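PDB 2QZB: uncharacterized protein YfeY from Escherichia coli, which is of unknown function but belongs to the DUF1131 family and, with its signal sequence and lipoprotein-type attachment motif, is probably a lipoprotein of the cell envelope. Local coordinates for residues V62-N67 with V84-I89; A122-A127 with H132-F137; E140-E145 with D151-N156; L30-I35 with Y43-G48; Q19-L24 with S80-L85. All blocks are in the same frame, centred on the assembly; numbering follows the deposited sequence.

Contact 1 of 5, residues V62-N67 with V84-I89; sequences VMKGDN and VLDSDI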
# COMPACT_ATOMS: atom_id res chain seq x y z
N VAL A 62 -6.49 -7.69 -6.75
CA VAL A 62 -5.61 -8.46 -7.56
C VAL A 62 -5.19 -9.62 -6.67
O VAL A 62 -4.70 -9.42 -5.58
CB VAL A 62 -4.39 -7.63 -7.97
CG1 VAL A 62 -3.42 -8.48 -8.75
CG2 VAL A 62 -4.84 -6.40 -8.83
N MET A 63 -5.41 -10.84 -7.13
CA MET A 63 -5.28 -11.99 -6.25
C MET A 63 -4.05 -12.80 -6.62
O MET A 63 -3.78 -13.03 -7.80
CB MET A 63 -6.52 -12.89 -6.35
CG MET A 63 -7.89 -12.18 -6.04
SD MET A 63 -8.00 -11.51 -4.36
CE MET A 63 -8.02 -12.96 -3.34
N LYS A 64 -3.33 -13.24 -5.61
CA LYS A 64 -2.15 -14.08 -5.82
C LYS A 64 -2.42 -15.33 -5.02
O LYS A 64 -2.36 -15.33 -3.80
CB LYS A 64 -0.88 -13.39 -5.37
CG LYS A 64 0.40 -14.15 -5.81
CD LYS A 64 1.69 -13.42 -5.46
CE LYS A 64 2.18 -13.75 -4.06
NZ LYS A 64 3.67 -13.49 -3.92
N GLY A 65 -2.82 -16.38 -5.73
CA GLY A 65 -3.43 -17.54 -5.09
C GLY A 65 -4.65 -17.14 -4.30
O GLY A 65 -5.56 -16.45 -4.81
N ASP A 66 -4.63 -17.52 -3.03
CA ASP A 66 -5.71 -17.37 -2.07
C ASP A 66 -5.77 -15.98 -1.41
O ASP A 66 -6.71 -15.67 -0.64
CB ASP A 66 -5.49 -18.43 -0.95
CG ASP A 66 -3.96 -18.80 -0.75
OD1 ASP A 66 -3.54 -19.03 0.42
OD2 ASP A 66 -3.17 -18.90 -1.74
N ASN A 67 -4.76 -15.17 -1.70
CA ASN A 67 -4.46 -13.95 -0.93
C ASN A 67 -4.51 -12.70 -1.82
O ASN A 67 -4.19 -12.74 -3.02
CB ASN A 67 -3.05 -14.05 -0.35
CG ASN A 67 -2.93 -15.04 0.82
OD1 ASN A 67 -3.74 -15.08 1.76
ND2 ASN A 67 -1.89 -15.82 0.77
N VAL A 84 -0.31 -2.38 -1.93
CA VAL A 84 0.43 -3.55 -2.41
C VAL A 84 0.70 -4.41 -1.20
O VAL A 84 1.22 -3.93 -0.18
CB VAL A 84 1.73 -3.19 -3.16
CG1 VAL A 84 2.49 -4.48 -3.65
CG2 VAL A 84 1.42 -2.33 -4.38
N LEU A 85 0.31 -5.67 -1.28
CA LEU A 85 0.60 -6.61 -0.20
C LEU A 85 1.48 -7.77 -0.67
O LEU A 85 1.88 -8.62 0.12
CB LEU A 85 -0.71 -7.15 0.37
CG LEU A 85 -1.71 -6.10 0.90
CD1 LEU A 85 -2.65 -5.52 -0.16
CD2 LEU A 85 -2.53 -6.76 1.91
N ASP A 86 1.73 -7.82 -1.97
CA ASP A 86 2.54 -8.85 -2.62
C ASP A 86 4.00 -8.60 -2.29
O ASP A 86 4.58 -7.53 -2.64
CB ASP A 86 2.36 -8.74 -4.13
CG ASP A 86 3.02 -9.88 -4.91
OD1 ASP A 86 3.84 -10.66 -4.36
OD2 ASP A 86 2.71 -9.98 -6.11
N SER A 87 4.61 -9.57 -1.60
CA SER A 87 5.97 -9.39 -1.09
C SER A 87 6.95 -9.33 -2.25
O SER A 87 8.03 -8.78 -2.10
CB SER A 87 6.34 -10.49 -0.09
OG SER A 87 6.28 -11.75 -0.74
N ASP A 88 6.56 -9.86 -3.41
CA ASP A 88 7.36 -9.79 -4.62
C ASP A 88 7.40 -8.44 -5.34
O ASP A 88 8.13 -8.29 -6.32
CB ASP A 88 6.90 -10.85 -5.63
CG ASP A 88 6.96 -12.27 -5.06
OD1 ASP A 88 6.00 -13.04 -5.30
OD2 ASP A 88 7.97 -12.57 -4.36
N ILE A 89 6.63 -7.47 -4.88
CA ILE A 89 6.67 -6.14 -5.51
C ILE A 89 7.29 -5.16 -4.52
O ILE A 89 6.63 -4.80 -3.55
CB ILE A 89 5.23 -5.68 -5.90
CG1 ILE A 89 4.60 -6.74 -6.82
CG2 ILE A 89 5.23 -4.24 -6.52
CD1 ILE A 89 3.19 -6.46 -7.18
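The ammonium group of K64 is held between two carboxylates, those of D86 and D88. Both contacts are salt bridges with hydrogen-bond geometry: NZ of K64 lies 2.7 Å from OD1 of D88 and 2.9 Å from OD1 of D86. Each oxygen is met from above its carboxylate plane, 49° out of it at D88 and 44° at D86. The lysine runs nearly straight to CD and then bends (chi3 88°), which carries its amine between the two acids, and the aliphatic CD passes 3.6 Å from OD2 of D86.

D86 is held by two further hydrogen bonds: the backbone N of D88 donates to its OD1 over 3.0 Å, on the opposite face of that carboxylate from the lysine, and the hydroxyl of Y43, next to strand 44-52, bonds to its OD2. Replacing K64 by a methionine would probably leave two neighbouring carboxylates without their shared counter-charge and let D88 swing away.

In the backbone, K64 opens the type II' turn to N67 that joins strands 55-64 and 67-73, and D86 starts a type I turn to I89. The arrangement is a salt-bridge network joining a β-hairpin end to an Asx turn at D86.

Contact 2 of 5, residues A122-A127 with H132-F137; sequences AVECKA and HISYQF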
# COMPACT_ATOMS: atom_id res chain seq x y z
N ALA A 122 -2.10 -1.01 12.56
CA ALA A 122 -1.01 -0.58 11.66
C ALA A 122 -0.69 0.92 11.75
O ALA A 122 -1.56 1.74 12.04
CB ALA A 122 -1.32 -0.96 10.21
N VAL A 123 0.55 1.26 11.45
CA VAL A 123 1.02 2.63 11.45
C VAL A 123 1.44 2.91 10.01
O VAL A 123 2.06 2.04 9.37
CB VAL A 123 2.19 2.78 12.44
CG1 VAL A 123 2.77 4.19 12.40
CG2 VAL A 123 1.68 2.51 13.84
N GLU A 124 1.08 4.08 9.50
CA GLU A 124 1.42 4.45 8.15
C GLU A 124 2.39 5.63 8.12
O GLU A 124 2.14 6.65 8.79
CB GLU A 124 0.15 4.83 7.41
CG GLU A 124 0.32 5.05 5.92
CD GLU A 124 -0.99 5.33 5.26
OE1 GLU A 124 -1.99 4.63 5.57
OE2 GLU A 124 -1.03 6.27 4.45
N CYS A 125 3.44 5.50 7.31
CA CYS A 125 4.55 6.47 7.22
C CYS A 125 4.85 6.81 5.78
O CYS A 125 4.92 5.92 4.94
CB CYS A 125 5.85 5.89 7.83
SG CYS A 125 5.79 5.22 9.54
N LYS A 126 5.09 8.09 5.50
CA LYS A 126 5.43 8.50 4.15
C LYS A 126 6.84 8.09 3.85
O LYS A 126 7.73 8.14 4.72
CB LYS A 126 5.28 10.02 3.95
CG LYS A 126 4.08 10.63 4.65
CD LYS A 126 4.53 11.67 5.71
CE LYS A 126 3.34 12.45 6.31
NZ LYS A 126 3.68 13.06 7.65
N ALA A 127 7.06 7.67 2.62
CA ALA A 127 8.36 7.31 2.16
C ALA A 127 9.18 8.60 2.03
O ALA A 127 8.69 9.62 1.52
CB ALA A 127 8.25 6.62 0.86
N HIS A 132 4.17 10.30 -3.33
CA HIS A 132 3.06 9.36 -3.63
C HIS A 132 3.07 8.06 -2.85
O HIS A 132 2.04 7.41 -2.77
CB HIS A 132 3.01 9.06 -5.13
CG HIS A 132 2.74 10.27 -5.96
ND1 HIS A 132 3.74 10.95 -6.63
CD2 HIS A 132 1.60 10.97 -6.16
CE1 HIS A 132 3.21 12.00 -7.23
NE2 HIS A 132 1.91 12.03 -6.97
N ILE A 133 4.21 7.70 -2.26
CA ILE A 133 4.39 6.38 -1.59
C ILE A 133 4.42 6.48 -0.06
O ILE A 133 5.05 7.40 0.51
CB ILE A 133 5.66 5.65 -2.14
CG1 ILE A 133 5.60 5.52 -3.66
CG2 ILE A 133 5.89 4.26 -1.48
CD1 ILE A 133 6.97 5.12 -4.28
N SER A 134 3.70 5.54 0.58
CA SER A 134 3.64 5.38 2.02
C SER A 134 3.84 3.89 2.31
O SER A 134 3.63 3.07 1.42
CB SER A 134 2.26 5.76 2.56
OG SER A 134 1.97 7.13 2.29
N TYR A 135 4.23 3.57 3.54
CA TYR A 135 4.39 2.19 3.99
C TYR A 135 3.50 2.03 5.20
O TYR A 135 3.45 2.92 6.06
CB TYR A 135 5.86 1.91 4.39
CG TYR A 135 6.91 2.36 3.39
CD1 TYR A 135 6.91 1.90 2.08
CD2 TYR A 135 7.93 3.24 3.77
CE1 TYR A 135 7.86 2.33 1.17
CE2 TYR A 135 8.90 3.65 2.87
CZ TYR A 135 8.86 3.19 1.58
OH TYR A 135 9.83 3.57 0.68
N GLN A 136 2.78 0.93 5.29
CA GLN A 136 2.17 0.59 6.58
C GLN A 136 3.02 -0.44 7.28
O GLN A 136 3.67 -1.29 6.62
CB GLN A 136 0.72 0.09 6.45
CG GLN A 136 -0.26 1.11 5.84
CD GLN A 136 -1.74 0.72 6.02
OE1 GLN A 136 -2.07 -0.40 6.43
NE2 GLN A 136 -2.64 1.66 5.70
N PHE A 137 3.03 -0.38 8.61
CA PHE A 137 3.87 -1.27 9.43
C PHE A 137 2.96 -2.05 10.34
O PHE A 137 1.91 -1.55 10.73
CB PHE A 137 4.88 -0.45 10.26
CG PHE A 137 6.01 0.12 9.44
CD1 PHE A 137 5.87 1.35 8.80
CD2 PHE A 137 7.16 -0.60 9.26
CE1 PHE A 137 6.88 1.86 8.01
CE2 PHE A 137 8.18 -0.10 8.49
CZ PHE A 137 8.03 1.12 7.84
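E124 and Q136 face each other as a non-hydrogen-bonded pair of the antiparallel hairpin. From E124, CB lies 4.1 Å from CG of Q136, and CG, anti to the backbone N (chi1 -171°), passes 3.9 Å from CB of S134. At the tip the oxygens part: OE1 accepts from NE2 of Q136 at 3.0 Å on its anti side, 33° out of the carboxylate plane, whereas OE2 stands 3.8 Å from OG of S134 and is paired with R165. A leucine in place of E124 would probably leave the Q136 amide without this acceptor and R165 without its carboxylate.

The face with C125, Y135 and F137 is mostly apolar. SG of C125, disulfide-bonded to C112, lies 3.8 Å from CE1 of F137, and CB of A127 is 3.6 Å from CZ of Y135, whose hydroxyl bonds to T93. Backbone bonds between V123 and F137, C125 and Y135, and A127 and I133 knit the strands. Helix 101-104 packs against the C125 and F137 face, while strands 112-114 and 158-165 flank the hairpin.

Contact 3 of 5, residues E140-E145 with D151-N156; sequences EWRGPE and DDTLKN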
# COMPACT_ATOMS: atom_id res chain seq x y z
N GLU A 140 3.88 -6.18 17.21
CA GLU A 140 3.20 -6.31 18.50
C GLU A 140 2.75 -4.96 19.04
O GLU A 140 3.57 -4.05 19.21
CB GLU A 140 4.11 -6.99 19.54
CG GLU A 140 3.39 -7.49 20.83
CD GLU A 140 4.24 -8.53 21.62
OE1 GLU A 140 5.40 -8.82 21.18
OE2 GLU A 140 3.77 -9.04 22.67
N TRP A 141 1.45 -4.83 19.32
CA TRP A 141 0.94 -3.60 19.92
C TRP A 141 1.28 -3.54 21.40
O TRP A 141 1.36 -4.58 22.09
CB TRP A 141 -0.57 -3.46 19.72
CG TRP A 141 -1.06 -2.07 20.00
CD1 TRP A 141 -1.40 -1.54 21.22
CD2 TRP A 141 -1.22 -1.01 19.05
NE1 TRP A 141 -1.77 -0.21 21.07
CE2 TRP A 141 -1.67 0.13 19.75
CE3 TRP A 141 -1.02 -0.93 17.66
CZ2 TRP A 141 -1.93 1.33 19.11
CZ3 TRP A 141 -1.29 0.28 17.02
CH2 TRP A 141 -1.74 1.39 17.75
N ARG A 142 1.52 -2.32 21.87
CA ARG A 142 1.88 -2.01 23.23
C ARG A 142 1.26 -0.65 23.53
O ARG A 142 1.24 0.21 22.66
CB ARG A 142 3.39 -1.94 23.34
CG ARG A 142 3.97 -2.38 24.66
CD ARG A 142 5.34 -3.02 24.44
NE ARG A 142 5.19 -4.46 24.26
CZ ARG A 142 5.87 -5.22 23.40
NH1 ARG A 142 6.78 -4.70 22.57
NH2 ARG A 142 5.61 -6.52 23.36
N GLY A 143 0.73 -0.48 24.75
CA GLY A 143 0.10 0.77 25.19
C GLY A 143 -1.34 0.98 24.72
O GLY A 143 -1.91 0.09 24.08
N PRO A 144 -1.94 2.15 25.06
CA PRO A 144 -3.29 2.55 24.63
C PRO A 144 -3.53 2.37 23.15
O PRO A 144 -2.60 2.51 22.35
CB PRO A 144 -3.34 4.04 24.99
CG PRO A 144 -2.45 4.15 26.18
CD PRO A 144 -1.32 3.17 25.93
N GLU A 145 -4.77 2.07 22.79
CA GLU A 145 -5.11 1.61 21.46
C GLU A 145 -5.39 2.75 20.44
O GLU A 145 -5.38 2.51 19.23
CB GLU A 145 -6.30 0.65 21.58
CG GLU A 145 -6.61 -0.22 20.38
CD GLU A 145 -7.29 -1.51 20.78
OE1 GLU A 145 -6.68 -2.27 21.57
OE2 GLU A 145 -8.43 -1.76 20.31
N ASP A 151 8.40 4.57 19.99
CA ASP A 151 9.55 4.23 19.16
C ASP A 151 10.22 2.89 19.54
O ASP A 151 10.71 2.19 18.66
CB ASP A 151 10.58 5.38 19.17
CG ASP A 151 10.01 6.72 18.65
OD1 ASP A 151 9.19 6.73 17.69
OD2 ASP A 151 10.39 7.78 19.22
N ASP A 152 10.27 2.54 20.83
CA ASP A 152 10.89 1.25 21.24
C ASP A 152 10.12 0.02 20.83
O ASP A 152 10.71 -1.06 20.65
CB ASP A 152 11.12 1.16 22.76
CG ASP A 152 12.26 2.01 23.23
OD1 ASP A 152 13.42 1.74 22.84
OD2 ASP A 152 11.99 2.95 24.02
N THR A 153 8.79 0.13 20.77
CA THR A 153 7.95 -0.93 20.23
C THR A 153 8.08 -0.99 18.71
O THR A 153 8.32 -2.07 18.14
CB THR A 153 6.47 -0.69 20.55
OG1 THR A 153 6.27 -0.73 21.96
CG2 THR A 153 5.59 -1.77 19.88
N LEU A 154 7.91 0.17 18.07
CA LEU A 154 7.91 0.27 16.62
C LEU A 154 9.20 -0.20 15.95
O LEU A 154 9.14 -0.65 14.82
CB LEU A 154 7.56 1.67 16.15
CG LEU A 154 6.14 2.16 16.42
CD1 LEU A 154 5.98 3.59 15.89
CD2 LEU A 154 5.11 1.22 15.81
N LYS A 155 10.34 -0.12 16.64
CA LYS A 155 11.63 -0.42 15.98
C LYS A 155 11.64 -1.82 15.35
O LYS A 155 12.25 -2.01 14.29
CB LYS A 155 12.86 -0.19 16.89
CG LYS A 155 12.88 -1.04 18.14
CD LYS A 155 14.08 -0.72 19.09
CE LYS A 155 14.46 -1.99 19.89
NZ LYS A 155 15.02 -1.76 21.28
N ASN A 156 10.90 -2.74 15.96
CA ASN A 156 10.79 -4.13 15.54
C ASN A 156 9.60 -4.42 14.60
O ASN A 156 9.42 -5.57 14.14
CB ASN A 156 10.70 -5.02 16.80
CG ASN A 156 11.90 -4.86 17.72
OD1 ASN A 156 13.06 -4.91 17.26
ND2 ASN A 156 11.64 -4.64 19.02
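T153 is the one helical residue that meets the loop 140-145, and its two branches touch different partners. OG1 lies beside the backbone N (chi1 -64°), which leaves the methyl CG2 anti to it; CG2 lies 3.1 Å from the carbonyl oxygen of E140, a close approach between a methyl and an oxygen. That same oxygen receives the indole N-H of W157, so the methyl sits beside a carbonyl already engaged in a hydrogen bond. The hydroxyl branch turns to R142, where OG1 is 3.4 Å from CB and 3.5 Å from CD, touching the aliphatic part of the arginine and lying near the plane of its guanidinium, at the edge.

This is loop-to-helix packing: the segment following strand 133-138 passes alongside the short helix 151-154, far from the centre of the chain. T153 is buried here, whereas E140 and R142 are exposed.

On the solvent side the packing gives way to polar links within the loop. R142, bent at chi2 and chi3, brings NH2 to 3.2 Å from OE1 of E140 in a salt bridge between two exposed side chains. W141 points away from the helix, and its NE1 donates to O of P144 at 3.1 Å, from well above that carbonyl plane although the oxygen lies in the plane of the indole. A weaker bond joins NE1 to O of G143.

Contact 4 of 5, residues L30-I35 with Y43-G48; sequences LQEQAI and YRLRSG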
# COMPACT_ATOMS: atom_id res chain seq x y z
N LEU A 30 -10.38 2.53 -14.20
CA LEU A 30 -10.72 1.55 -13.22
C LEU A 30 -11.68 0.52 -13.83
O LEU A 30 -12.87 0.51 -13.56
CB LEU A 30 -11.28 2.18 -11.95
CG LEU A 30 -11.39 1.21 -10.79
CD1 LEU A 30 -10.03 1.06 -10.11
CD2 LEU A 30 -12.44 1.67 -9.83
N GLN A 31 -11.12 -0.36 -14.66
CA GLN A 31 -11.93 -1.29 -15.43
C GLN A 31 -11.21 -2.62 -15.54
O GLN A 31 -10.00 -2.64 -15.64
CB GLN A 31 -12.22 -0.71 -16.83
CG GLN A 31 -13.18 0.51 -16.80
CD GLN A 31 -14.61 0.16 -16.44
OE1 GLN A 31 -15.27 0.88 -15.68
NE2 GLN A 31 -15.09 -0.94 -16.98
N GLU A 32 -11.96 -3.72 -15.56
CA GLU A 32 -11.38 -5.04 -15.58
C GLU A 32 -10.30 -5.24 -16.63
O GLU A 32 -9.20 -5.66 -16.30
CB GLU A 32 -12.47 -6.13 -15.73
CG GLU A 32 -11.90 -7.52 -15.47
CD GLU A 32 -12.93 -8.63 -15.38
OE1 GLU A 32 -13.88 -8.66 -16.20
OE2 GLU A 32 -12.76 -9.49 -14.49
N GLN A 33 -10.58 -4.95 -17.90
CA GLN A 33 -9.62 -5.29 -18.97
C GLN A 33 -8.40 -4.36 -19.00
O GLN A 33 -7.29 -4.77 -19.35
CB GLN A 33 -10.34 -5.35 -20.34
CG GLN A 33 -10.40 -6.78 -20.97
CD GLN A 33 -11.49 -7.70 -20.43
OE1 GLN A 33 -11.88 -8.65 -21.11
NE2 GLN A 33 -11.98 -7.44 -19.22
N ALA A 34 -8.60 -3.12 -18.57
CA ALA A 34 -7.49 -2.16 -18.49
C ALA A 34 -6.47 -2.61 -17.43
O ALA A 34 -5.28 -2.60 -17.66
CB ALA A 34 -8.02 -0.81 -18.16
N ILE A 35 -6.96 -3.01 -16.28
CA ILE A 35 -6.09 -3.49 -15.20
C ILE A 35 -5.38 -4.80 -15.61
O ILE A 35 -4.18 -4.94 -15.43
CB ILE A 35 -6.91 -3.63 -13.92
CG1 ILE A 35 -7.26 -2.24 -13.42
CG2 ILE A 35 -6.22 -4.54 -12.82
CD1 ILE A 35 -8.52 -2.22 -12.61
N TYR A 43 -1.69 -13.39 -11.90
CA TYR A 43 -2.70 -12.95 -10.95
C TYR A 43 -4.08 -13.33 -11.44
O TYR A 43 -4.26 -13.55 -12.63
CB TYR A 43 -2.67 -11.43 -10.82
CG TYR A 43 -1.40 -10.86 -10.22
CD1 TYR A 43 -0.99 -11.20 -8.94
CD2 TYR A 43 -0.61 -9.97 -10.94
CE1 TYR A 43 0.15 -10.67 -8.39
CE2 TYR A 43 0.52 -9.45 -10.41
CZ TYR A 43 0.89 -9.79 -9.13
OH TYR A 43 2.02 -9.25 -8.59
N ARG A 44 -5.02 -13.35 -10.51
CA ARG A 44 -6.44 -13.32 -10.77
C ARG A 44 -6.95 -11.95 -10.33
O ARG A 44 -6.24 -11.19 -9.65
CB ARG A 44 -7.14 -14.43 -9.96
CG ARG A 44 -7.07 -15.86 -10.60
CD ARG A 44 -5.63 -16.41 -10.78
NE ARG A 44 -5.66 -17.82 -11.18
CZ ARG A 44 -5.52 -18.86 -10.35
NH1 ARG A 44 -5.36 -18.70 -9.03
NH2 ARG A 44 -5.57 -20.08 -10.84
N LEU A 45 -8.17 -11.62 -10.69
CA LEU A 45 -8.77 -10.30 -10.44
C LEU A 45 -10.22 -10.48 -9.95
O LEU A 45 -10.97 -11.31 -10.49
CB LEU A 45 -8.71 -9.48 -11.74
CG LEU A 45 -9.07 -7.99 -11.69
CD1 LEU A 45 -8.09 -7.17 -10.80
CD2 LEU A 45 -9.06 -7.45 -13.10
N ARG A 46 -10.60 -9.71 -8.93
CA ARG A 46 -11.90 -9.80 -8.30
C ARG A 46 -12.38 -8.35 -8.17
O ARG A 46 -11.56 -7.46 -8.19
CB ARG A 46 -11.63 -10.32 -6.89
CG ARG A 46 -12.65 -11.06 -6.32
CD ARG A 46 -12.02 -12.04 -5.40
NE ARG A 46 -11.61 -11.50 -4.11
CZ ARG A 46 -11.64 -12.23 -3.01
NH1 ARG A 46 -12.08 -13.49 -3.07
NH2 ARG A 46 -11.27 -11.71 -1.85
N SER A 47 -13.68 -8.10 -8.01
CA SER A 47 -14.13 -6.73 -7.83
C SER A 47 -15.05 -6.57 -6.64
O SER A 47 -15.49 -7.54 -6.03
CB SER A 47 -14.72 -6.10 -9.10
OG SER A 47 -15.93 -6.73 -9.52
N GLY A 48 -15.35 -5.32 -6.32
CA GLY A 48 -16.19 -5.01 -5.17
C GLY A 48 -16.59 -3.53 -5.21
O GLY A 48 -16.15 -2.78 -6.08
O HOH W 1 -13.72 -11.07 -12.31
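The flat carboxylate of E32 meets strand 43-48 through a water: OE2 accepts a hydrogen bond from it at 2.9 Å, and the same water makes a weak bond to the backbone O of L45. No aromatic ring takes part, and the direct contact beyond this bridge is aliphatic. It is a helix-on-sheet packing, in which the first turn of helix 32-38 lies against strand 44-52, an outer strand of the large antiparallel sheet within this chain.

L45 is the strand residue that bridges the gap, its two methyls going to different places on the helix. CG stands anti to the backbone N (chi1 -171°), which sends the isobutyl group out to the helix. The side chains of E32 and L45 run past each other in opposite directions, CD2 of L45 lying 3.7 Å from CG of E32 and equally close to its backbone O. CG of E32 packs on the leucine, and the extended chain beyond it carries the carboxylate on to the water. I35, one helical turn further on, crosses L45 at about a right angle.

Buried I35 also rests on F60 and I72 of the two strands next in the sheet, so the apolar patch at L45 extends inward under the helix. On the outer side E32 is exposed. The helix begins after Q31, whose backbone O accepts from N of I35 at 3.1 Å. In the I35 and L45 pair, CG2 of the isoleucine meets CD1 of the leucine at 3.8 Å.

Contact 5 of 5, residues Q19-L24 with S80-L85; sequences QGVGEL and SRIDVL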
# COMPACT_ATOMS: atom_id res chain seq x y z
N GLN A 19 4.98 7.06 -10.18
CA GLN A 19 3.98 6.92 -11.26
C GLN A 19 2.93 5.82 -11.11
O GLN A 19 1.94 5.81 -11.84
CB GLN A 19 4.67 6.68 -12.60
CG GLN A 19 5.88 7.56 -12.88
CD GLN A 19 7.19 7.02 -12.27
OE1 GLN A 19 7.51 5.82 -12.39
NE2 GLN A 19 7.95 7.90 -11.62
N GLY A 20 3.14 4.87 -10.22
CA GLY A 20 2.15 3.80 -10.04
C GLY A 20 2.82 2.49 -9.71
O GLY A 20 3.86 2.46 -9.07
N VAL A 21 2.19 1.41 -10.12
CA VAL A 21 2.65 0.05 -9.82
C VAL A 21 2.73 -0.60 -11.18
O VAL A 21 1.72 -0.84 -11.83
CB VAL A 21 1.69 -0.68 -8.89
CG1 VAL A 21 2.18 -2.11 -8.60
CG2 VAL A 21 1.52 0.12 -7.58
N GLY A 22 3.96 -0.81 -11.66
CA GLY A 22 4.17 -1.33 -13.02
C GLY A 22 3.54 -0.38 -14.03
O GLY A 22 3.92 0.78 -14.10
N GLU A 23 2.55 -0.85 -14.78
CA GLU A 23 1.89 0.01 -15.76
C GLU A 23 0.53 0.52 -15.25
O GLU A 23 -0.20 1.19 -15.97
CB GLU A 23 1.76 -0.73 -17.11
CG GLU A 23 3.02 -1.56 -17.53
CD GLU A 23 4.31 -0.72 -17.79
OE1 GLU A 23 4.79 -0.71 -18.94
OE2 GLU A 23 4.86 -0.10 -16.84
N LEU A 24 0.21 0.23 -14.00
CA LEU A 24 -0.96 0.80 -13.34
C LEU A 24 -0.60 2.22 -12.88
O LEU A 24 0.32 2.41 -12.10
CB LEU A 24 -1.37 -0.05 -12.16
CG LEU A 24 -1.77 -1.51 -12.41
CD1 LEU A 24 -1.84 -2.25 -11.10
CD2 LEU A 24 -3.13 -1.59 -13.12
N SER A 80 -6.78 5.90 -8.35
CA SER A 80 -6.25 6.93 -7.46
C SER A 80 -5.44 6.42 -6.24
O SER A 80 -4.78 7.21 -5.55
CB SER A 80 -7.38 7.82 -6.98
OG SER A 80 -8.26 7.05 -6.21
N ARG A 81 -5.50 5.10 -5.98
CA ARG A 81 -4.77 4.47 -4.87
C ARG A 81 -4.58 2.98 -5.19
O ARG A 81 -5.51 2.35 -5.78
CB ARG A 81 -5.53 4.62 -3.55
CG ARG A 81 -4.87 3.92 -2.32
CD ARG A 81 -5.62 4.16 -1.01
NE ARG A 81 -5.16 3.27 0.05
CZ ARG A 81 -5.36 3.45 1.35
NH1 ARG A 81 -4.90 2.55 2.22
NH2 ARG A 81 -6.04 4.50 1.80
N ILE A 82 -3.40 2.45 -4.83
CA ILE A 82 -3.10 0.99 -4.95
C ILE A 82 -2.38 0.61 -3.68
O ILE A 82 -1.34 1.22 -3.35
CB ILE A 82 -2.17 0.66 -6.14
CG1 ILE A 82 -2.78 1.15 -7.46
CG2 ILE A 82 -1.88 -0.90 -6.20
CD1 ILE A 82 -1.76 1.46 -8.60
N ASP A 83 -2.96 -0.32 -2.92
CA ASP A 83 -2.26 -0.91 -1.77
C ASP A 83 -1.60 -2.22 -2.20
O ASP A 83 -2.26 -3.07 -2.80
CB ASP A 83 -3.25 -1.18 -0.66
CG ASP A 83 -3.98 0.10 -0.20
OD1 ASP A 83 -4.38 0.15 0.97
OD2 ASP A 83 -4.17 1.02 -1.02
N VAL A 84 -0.31 -2.38 -1.93
CA VAL A 84 0.43 -3.55 -2.41
C VAL A 84 0.70 -4.41 -1.20
O VAL A 84 1.22 -3.93 -0.18
CB VAL A 84 1.73 -3.19 -3.16
CG1 VAL A 84 2.49 -4.48 -3.65
CG2 VAL A 84 1.42 -2.33 -4.38
N LEU A 85 0.31 -5.67 -1.28
CA LEU A 85 0.60 -6.61 -0.20
C LEU A 85 1.48 -7.77 -0.67
O LEU A 85 1.88 -8.62 0.12
CB LEU A 85 -0.71 -7.15 0.37
CG LEU A 85 -1.71 -6.10 0.90
CD1 LEU A 85 -2.65 -5.52 -0.16
CD2 LEU A 85 -2.53 -6.76 1.91
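V21 and I82 face each other across a gap of 7.6 Å between their CA atoms, where a type II' turn from V21 to L24, closed by backbone bonds in both directions between V21 and L24, lies over strand 81-84. The contact between turn and strand is wholly apolar and buried.

V21 does most of the touching with one methyl. CG2, anti to the carbonyl carbon, lies 3.7 Å from CD1 of I82 and 3.8 Å from its CG2, and reaches CG2 of V84 at 4.0 Å. The valine thus spans two residues on the same side of the strand. CD1 of I82 also meets CB of L24 at 3.9 Å, which places the isoleucine tip between both ends of the turn.

The other side of the strand is polar. D83 points away from the turn, and R81 grips its carboxylate side-on: NE reaches OD2 at 2.7 Å, in the guanidinium plane and on the syn lone pair, while NH1 reaches OD1 at 2.8 Å.

M70 of strand 67-73 adds to the apolar side, touching V21, L24 and I82. S80 and R81 together face N73 in a classic β-bulge, and the whole is a β-turn packed on the apolar face of an antiparallel sheet.

Along the chain, contact 4 is nested in the loop closed by contact 5; contacts 5 and 1 both finish at strand 81-84 and the loop after it, and contacts 2 and 3 come later. Contacts 1, 2, 4 and 5 all reach the large antiparallel sheet, where strands 44-52 and 55-64 are neighbours. Contacts 1 and 5 share V84 and L85, their centres about 12 Å apart, and contact 4 joins both: Y43 to D86, and I35 to L24. Contact 2 lies further across the sheet, its centre about 14 Å from that of contact 5. One sheet thus carries four contacts, while contact 3, its centre about 36 Å from that of contact 4, occupies a peripheral loop-and-helix region, linked to contact 2 by L154 packing on V123.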